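Local coordinates for mitogen-activated protein kinase, putative (Map kinase-like protein) (Leishmania major, PDB 3PG1) that probably transfers phosphate from ATP to serine or threonine residues of target proteins, as a MAP kinase of the parasite, at residues E256-F261 and L301-Q306; V250-I255 and S275-R280; V76-R81 and E335-D340; M227-A232 and V285-D290. All blocks are in the same frame, centred on the assembly; numbering follows the deposited sequence.

Contact 1: residues E256-F261 and L301-Q306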
loop_
_atom_site.group_PDB
_atom_site.type_symbol
_atom_site.label_atom_id
_atom_site.label_comp_id
_atom_site.label_asym_id
_atom_site.label_seq_id
_atom_site.Cartn_x
_atom_site.Cartn_y
_atom_site.Cartn_z
ATOM N N GLU A 256 29.667 -3.972 -8.009
ATOM C CA GLU A 256 29.754 -4.459 -6.630
ATOM C C GLU A 256 28.459 -4.195 -5.889
ATOM O O GLU A 256 27.995 -5.068 -5.149
ATOM C CB GLU A 256 30.973 -3.871 -5.900
ATOM C CG GLU A 256 32.302 -4.296 -6.518
ATOM C CD GLU A 256 32.891 -3.404 -7.598
ATOM O OE1 GLU A 256 34.056 -3.648 -7.992
ATOM O OE2 GLU A 256 32.198 -2.465 -8.055
ATOM N N ASP A 257 27.803 -3.042 -6.178
ATOM C CA ASP A 257 26.513 -2.714 -5.567
ATOM C C ASP A 257 25.377 -3.548 -6.153
ATOM O O ASP A 257 24.492 -3.959 -5.418
ATOM C CB ASP A 257 26.227 -1.197 -5.630
ATOM C CG ASP A 257 27.174 -0.324 -4.793
ATOM O OD1 ASP A 257 27.921 -0.878 -3.948
ATOM O OD2 ASP A 257 27.140 0.906 -4.956
ATOM N N VAL A 258 25.424 -3.880 -7.438
ATOM C CA VAL A 258 24.399 -4.724 -8.053
ATOM C C VAL A 258 24.410 -6.132 -7.423
ATOM O O VAL A 258 23.352 -6.664 -7.076
ATOM C CB VAL A 258 24.542 -4.751 -9.588
ATOM C CG1 VAL A 258 23.575 -5.726 -10.245
ATOM C CG2 VAL A 258 24.375 -3.360 -10.168
ATOM N N VAL A 259 25.598 -6.721 -7.255
ATOM C CA VAL A 259 25.686 -8.068 -6.690
ATOM C C VAL A 259 25.185 -8.138 -5.275
ATOM O O VAL A 259 24.532 -9.111 -4.941
ATOM C CB VAL A 259 26.980 -8.892 -6.981
ATOM C CG1 VAL A 259 27.660 -8.474 -8.280
ATOM C CG2 VAL A 259 27.944 -8.889 -5.810
ATOM N N MET A 260 25.367 -7.060 -4.475
ATOM C CA MET A 260 24.825 -7.026 -3.119
ATOM C C MET A 260 23.277 -6.992 -3.030
ATOM O O MET A 260 22.747 -7.362 -1.995
ATOM C CB MET A 260 25.315 -5.792 -2.337
ATOM C CG MET A 260 26.780 -5.764 -2.121
ATOM S SD MET A 260 27.176 -4.287 -1.109
ATOM C CE MET A 260 28.817 -4.467 -1.063
ATOM N N PHE A 261 22.575 -6.467 -4.030
ATOM C CA PHE A 261 21.125 -6.432 -3.869
ATOM C C PHE A 261 20.355 -7.095 -5.022
ATOM O O PHE A 261 19.319 -6.590 -5.464
ATOM C CB PHE A 261 20.597 -5.055 -3.340
ATOM C CG PHE A 261 21.127 -3.856 -4.079
ATOM C CD1 PHE A 261 20.476 -3.373 -5.212
ATOM C CD2 PHE A 261 22.308 -3.242 -3.686
ATOM C CE1 PHE A 261 20.991 -2.293 -5.926
ATOM C CE2 PHE A 261 22.832 -2.177 -4.428
ATOM C CZ PHE A 261 22.187 -1.729 -5.560
ATOM N N LEU A 301 15.462 8.337 -5.314
ATOM C CA LEU A 301 15.675 7.380 -6.419
ATOM C C LEU A 301 17.128 6.962 -6.544
ATOM O O LEU A 301 17.657 6.883 -7.660
ATOM C CB LEU A 301 15.105 7.950 -7.739
ATOM C CG LEU A 301 13.554 8.184 -7.756
ATOM C CD1 LEU A 301 13.138 8.856 -9.039
ATOM C CD2 LEU A 301 12.775 6.877 -7.547
ATOM N N GLU A 302 17.777 6.669 -5.391
ATOM C CA GLU A 302 19.128 6.112 -5.409
ATOM C C GLU A 302 18.966 4.649 -5.759
ATOM O O GLU A 302 18.186 3.966 -5.110
ATOM C CB GLU A 302 19.838 6.217 -4.031
ATOM C CG GLU A 302 20.492 7.564 -3.855
ATOM C CD GLU A 302 21.776 7.802 -4.632
ATOM O OE1 GLU A 302 22.344 6.850 -5.216
ATOM O OE2 GLU A 302 22.240 8.959 -4.600
ATOM N N PHE A 303 19.722 4.174 -6.745
ATOM C CA PHE A 303 19.642 2.774 -7.192
ATOM C C PHE A 303 19.946 1.836 -6.017
ATOM O O PHE A 303 19.245 0.848 -5.785
ATOM C CB PHE A 303 20.674 2.548 -8.318
ATOM C CG PHE A 303 20.536 1.212 -9.007
ATOM C CD1 PHE A 303 19.796 1.089 -10.179
ATOM C CD2 PHE A 303 21.113 0.064 -8.463
ATOM C CE1 PHE A 303 19.673 -0.156 -10.824
ATOM C CE2 PHE A 303 20.965 -1.189 -9.092
ATOM C CZ PHE A 303 20.277 -1.279 -10.286
ATOM N N ASN A 304 20.982 2.156 -5.266
ATOM C CA ASN A 304 21.386 1.309 -4.148
ATOM C C ASN A 304 20.642 1.744 -2.866
ATOM O O ASN A 304 20.860 2.873 -2.415
ATOM C CB ASN A 304 22.924 1.409 -3.965
ATOM C CG ASN A 304 23.475 0.620 -2.800
ATOM O OD1 ASN A 304 22.723 0.008 -2.059
ATOM N ND2 ASN A 304 24.815 0.540 -2.654
ATOM N N PRO A 305 19.829 0.848 -2.221
ATOM C CA PRO A 305 19.126 1.229 -0.968
ATOM C C PRO A 305 20.039 1.663 0.182
ATOM O O PRO A 305 19.611 2.466 1.017
ATOM C CB PRO A 305 18.377 -0.060 -0.582
ATOM C CG PRO A 305 19.115 -1.116 -1.246
ATOM C CD PRO A 305 19.512 -0.551 -2.576
ATOM N N GLN A 306 21.301 1.202 0.206
ATOM C CA GLN A 306 22.240 1.621 1.274
ATOM C C GLN A 306 22.467 3.154 1.244
ATOM O O GLN A 306 22.844 3.683 2.266
ATOM C CB GLN A 306 23.619 0.960 1.079
ATOM C CG GLN A 306 23.496 -0.560 1.070
ATOM C CD GLN A 306 24.740 -1.284 0.714
ATOM O OE1 GLN A 306 25.527 -0.875 -0.155
ATOM N NE2 GLN A 306 24.918 -2.432 1.341
#
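Different first torsions bring Phe261 and Asn304 together. The phenylalanine, described here in one of its two modelled conformers, holds CG between its own backbone N and carbonyl carbon (chi1 49°), whereas Asn304 CG lies anti to the backbone N (chi1 178°), directing the amide toward the helix 255-260. Pro305 CD then sits over the centre of one face of the Phe261 ring, 3.8 Å from the centroid, a CH-pi contact. At the rim of that ring comes Phe303: Phe261 CE1 and Phe303 CE2 are 3.4 Å apart, and with the planes at 53° neither ring covers the other.

Asn304 is gripped from its own segment. Its OD1 accepts from Gln306 N at 2.9 Å, an Asx turn, and its ND2 donates in the amide plane to Gln306 OE1 at 3.0 Å. Glu203, in an APE sequence, touches both Phe261 and Pro305; helix 255-260 is probably at the start of the MAP kinase insert, as in relatives. Asp257 OD2 stands 3.3 Å from Asn304 ND2, but its salt bridge is with Arg307. The two Asn304–Gln306 bonds fix the amide rotation, so a polar group is held beside Phe261 in a buried setting.

Contact 2: residues V250-I255 and S275-R280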
loop_
_atom_site.group_PDB
_atom_site.type_symbol
_atom_site.label_atom_id
_atom_site.label_comp_id
_atom_site.label_asym_id
_atom_site.label_seq_id
_atom_site.Cartn_x
_atom_site.Cartn_y
_atom_site.Cartn_z
ATOM N N VAL A 250 19.189 7.342 -13.549
ATOM C CA VAL A 250 20.074 7.357 -12.381
ATOM C C VAL A 250 21.585 7.139 -12.638
ATOM O O VAL A 250 22.406 7.426 -11.785
ATOM C CB VAL A 250 19.535 6.543 -11.183
ATOM C CG1 VAL A 250 18.077 6.900 -10.859
ATOM C CG2 VAL A 250 19.697 5.035 -11.417
ATOM N N GLY A 251 21.933 6.636 -13.777
ATOM C CA GLY A 251 23.329 6.357 -14.067
ATOM C C GLY A 251 23.678 4.943 -13.668
ATOM O O GLY A 251 23.025 4.336 -12.808
ATOM N N THR A 252 24.695 4.414 -14.318
ATOM C CA THR A 252 25.164 3.044 -14.136
ATOM C C THR A 252 25.622 2.806 -12.684
ATOM O O THR A 252 26.545 3.473 -12.233
ATOM C CB THR A 252 26.261 2.754 -15.174
ATOM O OG1 THR A 252 25.719 2.932 -16.486
ATOM C CG2 THR A 252 26.853 1.356 -15.031
ATOM N N PRO A 253 25.010 1.867 -11.939
ATOM C CA PRO A 253 25.496 1.592 -10.578
ATOM C C PRO A 253 26.784 0.771 -10.613
ATOM O O PRO A 253 27.048 0.119 -11.621
ATOM C CB PRO A 253 24.351 0.760 -9.974
ATOM C CG PRO A 253 23.797 0.022 -11.148
ATOM C CD PRO A 253 23.869 0.994 -12.291
ATOM N N LYS A 254 27.584 0.788 -9.525
ATOM C CA LYS A 254 28.809 -0.026 -9.466
ATOM C C LYS A 254 28.381 -1.492 -9.476
ATOM O O LYS A 254 27.388 -1.836 -8.812
ATOM C CB LYS A 254 29.586 0.262 -8.176
ATOM C CG LYS A 254 30.698 1.297 -8.307
ATOM C CD LYS A 254 31.975 0.871 -7.549
ATOM C CE LYS A 254 31.830 0.749 -6.041
ATOM N NZ LYS A 254 33.108 0.352 -5.388
ATOM N N ILE A 255 29.105 -2.362 -10.221
ATOM C CA ILE A 255 28.769 -3.797 -10.289
ATOM C C ILE A 255 28.759 -4.433 -8.889
ATOM O O ILE A 255 27.909 -5.282 -8.606
ATOM C CB ILE A 255 29.623 -4.618 -11.320
ATOM C CG1 ILE A 255 29.253 -6.137 -11.359
ATOM C CG2 ILE A 255 31.124 -4.459 -11.073
ATOM C CD1 ILE A 255 27.676 -6.528 -11.650
ATOM N N SER A 275 27.293 -1.823 -19.370
ATOM C CA SER A 275 26.648 -0.574 -18.967
ATOM C C SER A 275 27.685 0.483 -18.582
ATOM O O SER A 275 28.446 0.291 -17.630
ATOM C CB SER A 275 25.653 -0.822 -17.832
ATOM O OG SER A 275 24.811 0.295 -17.586
ATOM N N ASN A 276 27.734 1.575 -19.353
ATOM C CA ASN A 276 28.639 2.710 -19.149
ATOM C C ASN A 276 27.838 3.943 -19.566
ATOM O O ASN A 276 28.103 4.575 -20.597
ATOM C CB ASN A 276 29.925 2.546 -19.989
ATOM C CG ASN A 276 31.106 3.379 -19.523
ATOM O OD1 ASN A 276 30.969 4.497 -19.002
ATOM N ND2 ASN A 276 32.308 2.856 -19.729
ATOM N N VAL A 277 26.802 4.239 -18.769
ATOM C CA VAL A 277 25.843 5.303 -19.027
ATOM C C VAL A 277 25.913 6.379 -17.926
ATOM O O VAL A 277 25.826 6.050 -16.739
ATOM C CB VAL A 277 24.432 4.659 -19.226
ATOM C CG1 VAL A 277 23.290 5.606 -18.898
ATOM C CG2 VAL A 277 24.277 4.085 -20.631
ATOM N N PRO A 278 26.068 7.672 -18.310
ATOM C CA PRO A 278 26.094 8.730 -17.289
ATOM C C PRO A 278 24.684 9.052 -16.783
ATOM O O PRO A 278 23.700 8.813 -17.496
ATOM C CB PRO A 278 26.705 9.920 -18.044
ATOM C CG PRO A 278 26.338 9.699 -19.463
ATOM C CD PRO A 278 26.178 8.229 -19.682
ATOM N N ALA A 279 24.575 9.611 -15.561
ATOM C CA ALA A 279 23.274 10.021 -15.029
ATOM C C ALA A 279 22.758 11.194 -15.900
ATOM O O ALA A 279 23.576 11.973 -16.430
ATOM C CB ALA A 279 23.419 10.465 -13.579
ATOM N N ARG A 280 21.420 11.296 -16.089
ATOM C CA ARG A 280 20.867 12.409 -16.870
ATOM C C ARG A 280 20.732 13.611 -15.951
ATOM O O ARG A 280 20.783 13.446 -14.722
ATOM C CB ARG A 280 19.509 12.068 -17.521
ATOM C CG ARG A 280 19.612 11.069 -18.672
ATOM C CD ARG A 280 18.598 11.282 -19.780
ATOM N NE ARG A 280 17.201 11.318 -19.334
ATOM C CZ ARG A 280 16.311 10.352 -19.561
ATOM N NH1 ARG A 280 16.668 9.241 -20.196
ATOM N NH2 ARG A 280 15.058 10.486 -19.143
#
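Peptide groups are the flat elements where Gly251 and Thr252 face Val277 to Ala279. The carbonyl of Val277 receives Thr252 N at 3.1 Å, the donor lying 16° from the carbonyl plane and the N-H pointing almost straight at the oxygen (165°). Next to it, the Ala279 methyl rests 3.7 Å from Val250 O, while the alpha carbons of Gly251 and Ala279 come within 3.8 Å of each other. Gly251 has positive phi just past the helix 239-250.

A second bond comes through Thr252 OG1, which accepts Val277 N at 2.8 Å; Thr252 and Val277 are thus joined twice, once through backbone and once through a side-chain hydroxyl. The loops probably flank the MAP kinase insert that follows helix G, as in relatives, and the pairing holds the two chain ends side by side. With chi1 at -59°, the hydroxyl lies beside the backbone N of Thr252, leaving CG2 to press on Ser275, 3.2 Å from its carbonyl O. Ser275 OG reaches the same hydroxyl at 3.0 Å, a hydrogen bond in which either could donate. Val247 of helix 239-250 touches both Thr252 and Ser275, while Arg280 makes backbone hydrogen bonds with Val249.

Contact 3: residues V76-R81 and E335-D340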
loop_
_atom_site.group_PDB
_atom_site.type_symbol
_atom_site.label_atom_id
_atom_site.label_comp_id
_atom_site.label_asym_id
_atom_site.label_seq_id
_atom_site.Cartn_x
_atom_site.Cartn_y
_atom_site.Cartn_z
ATOM N N VAL A 76 -6.124 -14.076 6.115
ATOM C CA VAL A 76 -7.125 -13.051 6.448
ATOM C C VAL A 76 -6.885 -12.453 7.856
ATOM O O VAL A 76 -7.020 -11.240 8.028
ATOM C CB VAL A 76 -8.596 -13.522 6.207
ATOM C CG1 VAL A 76 -9.562 -12.345 6.294
ATOM C CG2 VAL A 76 -8.736 -14.185 4.842
ATOM N N LEU A 77 -6.483 -13.301 8.841
ATOM C CA LEU A 77 -6.184 -12.856 10.203
ATOM C C LEU A 77 -5.025 -11.851 10.187
ATOM O O LEU A 77 -5.100 -10.826 10.867
ATOM C CB LEU A 77 -5.864 -14.041 11.139
ATOM C CG LEU A 77 -5.611 -13.675 12.611
ATOM C CD1 LEU A 77 -6.804 -12.953 13.230
ATOM C CD2 LEU A 77 -5.204 -14.884 13.422
ATOM N N ARG A 78 -3.992 -12.120 9.366
ATOM C CA ARG A 78 -2.853 -11.207 9.228
ATOM C C ARG A 78 -3.273 -9.864 8.600
ATOM O O ARG A 78 -2.850 -8.812 9.077
ATOM C CB ARG A 78 -1.712 -11.856 8.442
ATOM C CG ARG A 78 -0.398 -11.087 8.650
ATOM C CD ARG A 78 0.815 -11.739 8.021
ATOM N NE ARG A 78 2.040 -11.023 8.395
ATOM C CZ ARG A 78 2.500 -9.938 7.774
ATOM N NH1 ARG A 78 1.852 -9.429 6.732
ATOM N NH2 ARG A 78 3.619 -9.357 8.189
ATOM N N GLU A 79 -4.132 -9.897 7.560
ATOM C CA GLU A 79 -4.615 -8.672 6.917
ATOM C C GLU A 79 -5.414 -7.831 7.924
ATOM O O GLU A 79 -5.305 -6.611 7.957
ATOM C CB GLU A 79 -5.521 -9.014 5.720
ATOM C CG GLU A 79 -4.814 -9.691 4.556
ATOM C CD GLU A 79 -5.666 -9.920 3.319
ATOM O OE1 GLU A 79 -6.833 -9.464 3.294
ATOM O OE2 GLU A 79 -5.154 -10.544 2.363
ATOM N N ILE A 80 -6.215 -8.504 8.747
ATOM C CA ILE A 80 -7.055 -7.882 9.766
ATOM C C ILE A 80 -6.246 -7.311 10.907
ATOM O O ILE A 80 -6.492 -6.180 11.322
ATOM C CB ILE A 80 -8.183 -8.887 10.188
ATOM C CG1 ILE A 80 -9.440 -8.649 9.366
ATOM C CG2 ILE A 80 -8.490 -8.928 11.697
ATOM C CD1 ILE A 80 -9.298 -8.951 7.888
ATOM N N ARG A 81 -5.313 -8.096 11.433
ATOM C CA ARG A 81 -4.439 -7.662 12.526
ATOM C C ARG A 81 -3.639 -6.412 12.124
ATOM O O ARG A 81 -3.509 -5.500 12.933
ATOM C CB ARG A 81 -3.502 -8.816 12.955
ATOM C CG ARG A 81 -4.242 -9.911 13.785
ATOM C CD ARG A 81 -3.414 -10.471 14.930
ATOM N NE ARG A 81 -2.753 -9.388 15.658
ATOM C CZ ARG A 81 -1.453 -9.339 15.916
ATOM N NH1 ARG A 81 -0.665 -10.361 15.595
ATOM N NH2 ARG A 81 -0.936 -8.287 16.531
ATOM N N GLU A 335 3.292 0.733 18.063
ATOM C CA GLU A 335 4.432 -0.096 18.482
ATOM C C GLU A 335 4.728 -1.099 17.361
ATOM O O GLU A 335 3.947 -1.232 16.423
ATOM C CB GLU A 335 4.077 -0.871 19.775
ATOM C CG GLU A 335 3.692 -0.018 20.977
ATOM C CD GLU A 335 3.100 -0.742 22.175
ATOM O OE1 GLU A 335 2.475 -1.812 21.990
ATOM O OE2 GLU A 335 3.212 -0.203 23.300
ATOM N N ARG A 336 5.852 -1.831 17.453
ATOM C CA ARG A 336 6.202 -2.840 16.480
ATOM C C ARG A 336 5.117 -3.891 16.304
ATOM O O ARG A 336 4.586 -4.411 17.286
ATOM C CB ARG A 336 7.588 -3.412 16.837
ATOM C CG ARG A 336 8.091 -4.556 15.975
ATOM C CD ARG A 336 9.548 -4.802 16.274
ATOM N NE ARG A 336 10.390 -3.744 15.694
ATOM C CZ ARG A 336 10.850 -3.752 14.444
ATOM N NH1 ARG A 336 10.564 -4.761 13.627
ATOM N NH2 ARG A 336 11.583 -2.748 13.997
ATOM N N PHE A 337 4.735 -4.146 15.035
ATOM C CA PHE A 337 3.750 -5.173 14.711
ATOM C C PHE A 337 4.431 -6.555 14.829
ATOM O O PHE A 337 5.571 -6.738 14.385
ATOM C CB PHE A 337 3.159 -4.969 13.294
ATOM C CG PHE A 337 2.183 -6.048 12.879
ATOM C CD1 PHE A 337 0.887 -6.077 13.394
ATOM C CD2 PHE A 337 2.569 -7.057 11.994
ATOM C CE1 PHE A 337 -0.006 -7.081 13.023
ATOM C CE2 PHE A 337 1.666 -8.053 11.611
ATOM C CZ PHE A 337 0.395 -8.079 12.153
ATOM N N HIS A 338 3.744 -7.489 15.484
ATOM C CA HIS A 338 4.195 -8.869 15.660
ATOM C C HIS A 338 3.056 -9.790 15.270
ATOM O O HIS A 338 1.922 -9.603 15.721
ATOM C CB HIS A 338 4.612 -9.169 17.119
ATOM C CG HIS A 338 5.800 -8.394 17.605
ATOM N ND1 HIS A 338 5.671 -7.392 18.560
ATOM C CD2 HIS A 338 7.107 -8.506 17.264
ATOM C CE1 HIS A 338 6.896 -6.924 18.758
ATOM N NE2 HIS A 338 7.794 -7.555 17.993
ATOM N N PHE A 339 3.335 -10.739 14.399
ATOM C CA PHE A 339 2.378 -11.779 14.037
ATOM C C PHE A 339 3.077 -13.124 14.265
ATOM O O PHE A 339 4.170 -13.359 13.725
ATOM C CB PHE A 339 1.839 -11.637 12.602
ATOM C CG PHE A 339 0.690 -12.577 12.291
ATOM C CD1 PHE A 339 -0.628 -12.176 12.475
ATOM C CD2 PHE A 339 0.930 -13.870 11.836
ATOM C CE1 PHE A 339 -1.692 -13.050 12.205
ATOM C CE2 PHE A 339 -0.130 -14.744 11.567
ATOM C CZ PHE A 339 -1.436 -14.326 11.748
ATOM N N ASP A 340 2.485 -13.972 15.126
ATOM C CA ASP A 340 3.053 -15.286 15.423
ATOM C C ASP A 340 2.597 -16.249 14.311
ATOM O O ASP A 340 1.432 -16.641 14.269
ATOM C CB ASP A 340 2.636 -15.767 16.832
ATOM C CG ASP A 340 3.473 -16.905 17.398
ATOM O OD1 ASP A 340 3.772 -17.852 16.645
ATOM O OD2 ASP A 340 3.801 -16.859 18.607
HETATM O O HOH W 1 1.505 -7.039 17.239
#
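Phe339 makes the dense half of this contact together with Phe337 and Arg81, lying against the helix 70-85. Arg78 CG stands over one face of the Phe339 ring, 4.1 Å from its centroid in a CH-pi contact, and Leu77 CG meets the ring edge in plane, 4.0 Å from Phe339 CE1. Phe337 lies next to Phe339, with Arg81 CB in the plane of its ring and its CE1 over one face of the Arg81 guanidinium. Arg81, bent at chi2 (-141°) and chi3, sets that guanidinium nearly parallel to the Phe339 ring (13°), NH1 being 3.6 Å from Phe339 CD1. NH1 donates to His338 O at 2.7 Å, in the carbonyl plane; NH2 adds a weak bond to that oxygen.

The looser side holds water 1, which accepts from Arg81 NH2 at 2.8 Å and from His338 N at 2.9 Å. His338, an exposed residue, leaves the helix with its CB bond directed away, and Arg78 NH2 comes no nearer than 4.2 Å to Phe337 CE2.

This is consistent with the C-terminal extension of MAP kinases packing back on helix C. With NE in a salt bridge to Glu356 and NH1 and NH2 on His338 O, the Arg81 guanidinium is held from several sides and joins helix 70-85, the loop and helix 346-360.

Contact 4: residues M227-A232 and V285-D290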
loop_
_atom_site.group_PDB
_atom_site.type_symbol
_atom_site.label_atom_id
_atom_site.label_comp_id
_atom_site.label_asym_id
_atom_site.label_seq_id
_atom_site.Cartn_x
_atom_site.Cartn_y
_atom_site.Cartn_z
ATOM N N MET A 227 3.706 12.859 -10.315
ATOM C CA MET A 227 2.752 13.952 -10.102
ATOM C C MET A 227 3.208 15.193 -10.860
ATOM O O MET A 227 2.368 15.988 -11.262
ATOM C CB MET A 227 2.601 14.263 -8.596
ATOM C CG MET A 227 1.651 13.313 -7.890
ATOM S SD MET A 227 1.222 13.826 -6.207
ATOM C CE MET A 227 2.666 13.385 -5.404
ATOM N N PHE A 228 4.531 15.395 -11.001
ATOM C CA PHE A 228 5.042 16.543 -11.764
ATOM C C PHE A 228 4.818 16.302 -13.268
ATOM O O PHE A 228 4.317 17.182 -13.981
ATOM C CB PHE A 228 6.545 16.754 -11.528
ATOM C CG PHE A 228 6.902 17.461 -10.245
ATOM C CD1 PHE A 228 6.796 18.847 -10.143
ATOM C CD2 PHE A 228 7.357 16.739 -9.135
ATOM C CE1 PHE A 228 7.083 19.500 -8.939
ATOM C CE2 PHE A 228 7.671 17.391 -7.937
ATOM C CZ PHE A 228 7.554 18.772 -7.853
ATOM N N ASN A 229 5.227 15.111 -13.736
ATOM C CA ASN A 229 5.177 14.713 -15.143
ATOM C C ASN A 229 3.811 14.339 -15.676
ATOM O O ASN A 229 3.604 14.434 -16.892
ATOM C CB ASN A 229 6.208 13.610 -15.427
ATOM C CG ASN A 229 7.639 14.082 -15.276
ATOM O OD1 ASN A 229 7.893 15.259 -15.048
ATOM N ND2 ASN A 229 8.612 13.171 -15.329
ATOM N N ARG A 230 2.893 13.881 -14.799
ATOM C CA ARG A 230 1.537 13.426 -15.165
ATOM C C ARG A 230 1.641 12.137 -16.008
ATOM O O ARG A 230 0.724 11.790 -16.737
ATOM C CB ARG A 230 0.700 14.535 -15.880
ATOM C CG ARG A 230 0.558 15.818 -15.057
ATOM C CD ARG A 230 -0.064 15.574 -13.685
ATOM N NE ARG A 230 -1.488 15.217 -13.765
ATOM C CZ ARG A 230 -2.490 16.092 -13.793
ATOM N NH1 ARG A 230 -3.742 15.672 -13.832
ATOM N NH2 ARG A 230 -2.243 17.395 -13.793
ATOM N N LYS A 231 2.774 11.423 -15.866
ATOM C CA LYS A 231 3.088 10.200 -16.597
ATOM C C LYS A 231 4.085 9.430 -15.744
ATOM O O LYS A 231 4.988 10.053 -15.165
ATOM C CB LYS A 231 3.691 10.569 -17.962
ATOM C CG LYS A 231 3.950 9.396 -18.888
ATOM C CD LYS A 231 4.025 9.834 -20.355
ATOM C CE LYS A 231 5.328 10.479 -20.774
ATOM N NZ LYS A 231 5.321 10.799 -22.231
ATOM N N ALA A 232 3.930 8.093 -15.646
ATOM C CA ALA A 232 4.869 7.305 -14.829
ATOM C C ALA A 232 6.281 7.462 -15.363
ATOM O O ALA A 232 6.493 7.662 -16.567
ATOM C CB ALA A 232 4.452 5.839 -14.736
ATOM N N VAL A 285 14.520 15.089 -16.690
ATOM C CA VAL A 285 13.665 13.976 -16.272
ATOM C C VAL A 285 12.319 14.506 -15.705
ATOM O O VAL A 285 11.257 13.933 -15.970
ATOM C CB VAL A 285 14.382 13.087 -15.201
ATOM C CG1 VAL A 285 13.559 11.844 -14.905
ATOM C CG2 VAL A 285 15.804 12.702 -15.626
ATOM N N VAL A 286 12.394 15.528 -14.843
ATOM C CA VAL A 286 11.215 16.104 -14.186
ATOM C C VAL A 286 11.250 17.633 -14.444
ATOM O O VAL A 286 11.615 18.401 -13.545
ATOM C CB VAL A 286 11.167 15.708 -12.660
ATOM C CG1 VAL A 286 9.779 15.947 -12.093
ATOM C CG2 VAL A 286 11.558 14.241 -12.459
ATOM N N PRO A 287 10.895 18.074 -15.690
ATOM C CA PRO A 287 11.052 19.495 -16.041
ATOM C C PRO A 287 10.346 20.553 -15.215
ATOM O O PRO A 287 10.852 21.682 -15.103
ATOM C CB PRO A 287 10.681 19.561 -17.549
ATOM C CG PRO A 287 10.042 18.279 -17.892
ATOM C CD PRO A 287 10.507 17.259 -16.863
ATOM N N THR A 288 9.173 20.226 -14.665
ATOM C CA THR A 288 8.401 21.206 -13.889
ATOM C C THR A 288 8.776 21.202 -12.394
ATOM O O THR A 288 8.234 22.011 -11.645
ATOM C CB THR A 288 6.902 21.041 -14.147
ATOM O OG1 THR A 288 6.486 19.767 -13.628
ATOM C CG2 THR A 288 6.537 21.176 -15.654
ATOM N N ALA A 289 9.705 20.321 -11.956
ATOM C CA ALA A 289 10.127 20.330 -10.544
ATOM C C ALA A 289 11.197 21.392 -10.335
ATOM O O ALA A 289 12.152 21.447 -11.117
ATOM C CB ALA A 289 10.672 18.957 -10.136
ATOM N N ASP A 290 11.054 22.224 -9.284
ATOM C CA ASP A 290 12.069 23.213 -8.938
ATOM C C ASP A 290 13.353 22.526 -8.368
ATOM O O ASP A 290 13.301 21.324 -8.099
ATOM C CB ASP A 290 11.511 24.366 -8.060
ATOM C CG ASP A 290 11.250 24.131 -6.580
ATOM O OD1 ASP A 290 11.848 23.191 -6.001
ATOM O OD2 ASP A 290 10.537 24.945 -5.979
HETATM O O HOH W 2 3.883 19.980 -12.733
HETATM O O HOH W 3 7.380 17.889 -15.255
#
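Phe228 lies under the methyl of Ala289, whose CB stands over the centre of the ring, 3.7 Å from the centroid and 7° off the ring normal, in a well-centred CH-pi contact. Thr288 OG1 reaches the ring at its edge, 3.6 Å from Phe228 CD1. From another direction comes Val286, with CG1 only 3.4 Å from Phe228 CB, the tightest apolar approach between the segments. Ile136 of helix 133-152 and Ala293 and Ile297 of helix 291-300 touch the same phenylalanine.

Residue Asn229 carries the polar half. Its CG, placed anti to the carbonyl carbon (chi1 -66°), turns the amide to the incoming chain, and ND2 donates to Val285 O at 2.8 Å in the plane of that carbonyl. The other amide atom, OD1, accepts from water 3 at 2.7 Å, and this water accepts in its turn from Thr288 N at 3.0 Å.

The arrangement joins the C-terminal end of helix 214-229, the helix F that runs through the large lobe of protein kinases, to the link that leads into helix 291-300. That link folds as a type I beta turn from Val286 to Ala289, closed by Ala289 N donating to Val286 O. Asp290 follows as the N-cap of helix 291-300, its OD1 accepting from Ala293 N. Water 2 donates to the helix carbonyl Phe228 O at 3.1 Å and is hydrogen-bonded to Thr288 OG1 at 2.8 Å, a second solvent bridge between helix end and turn.

Three of the contacts gather in the large lobe. Contacts 1 and 2, centred about 12 Å apart, share a joint in which Phe303 CD2 lies 3.6 Å from Pro253 CB. Contact 4, centred about 21 Å from contact 2, barely meets it, through Arg280 NE and Val285 CG2 at 4.2 Å, and has no atom within about 7 Å of contact 1. Contact 3 stands apart, its centre about 40 Å from that of contact 2, and contact 4 is on the opposite side of the chain's centre. It probably lies nearest the active site: its helix also carries Glu79, outside the contact but in a long, weak ion pair with Lys52, consistent with the kinase lysine–glutamate pair.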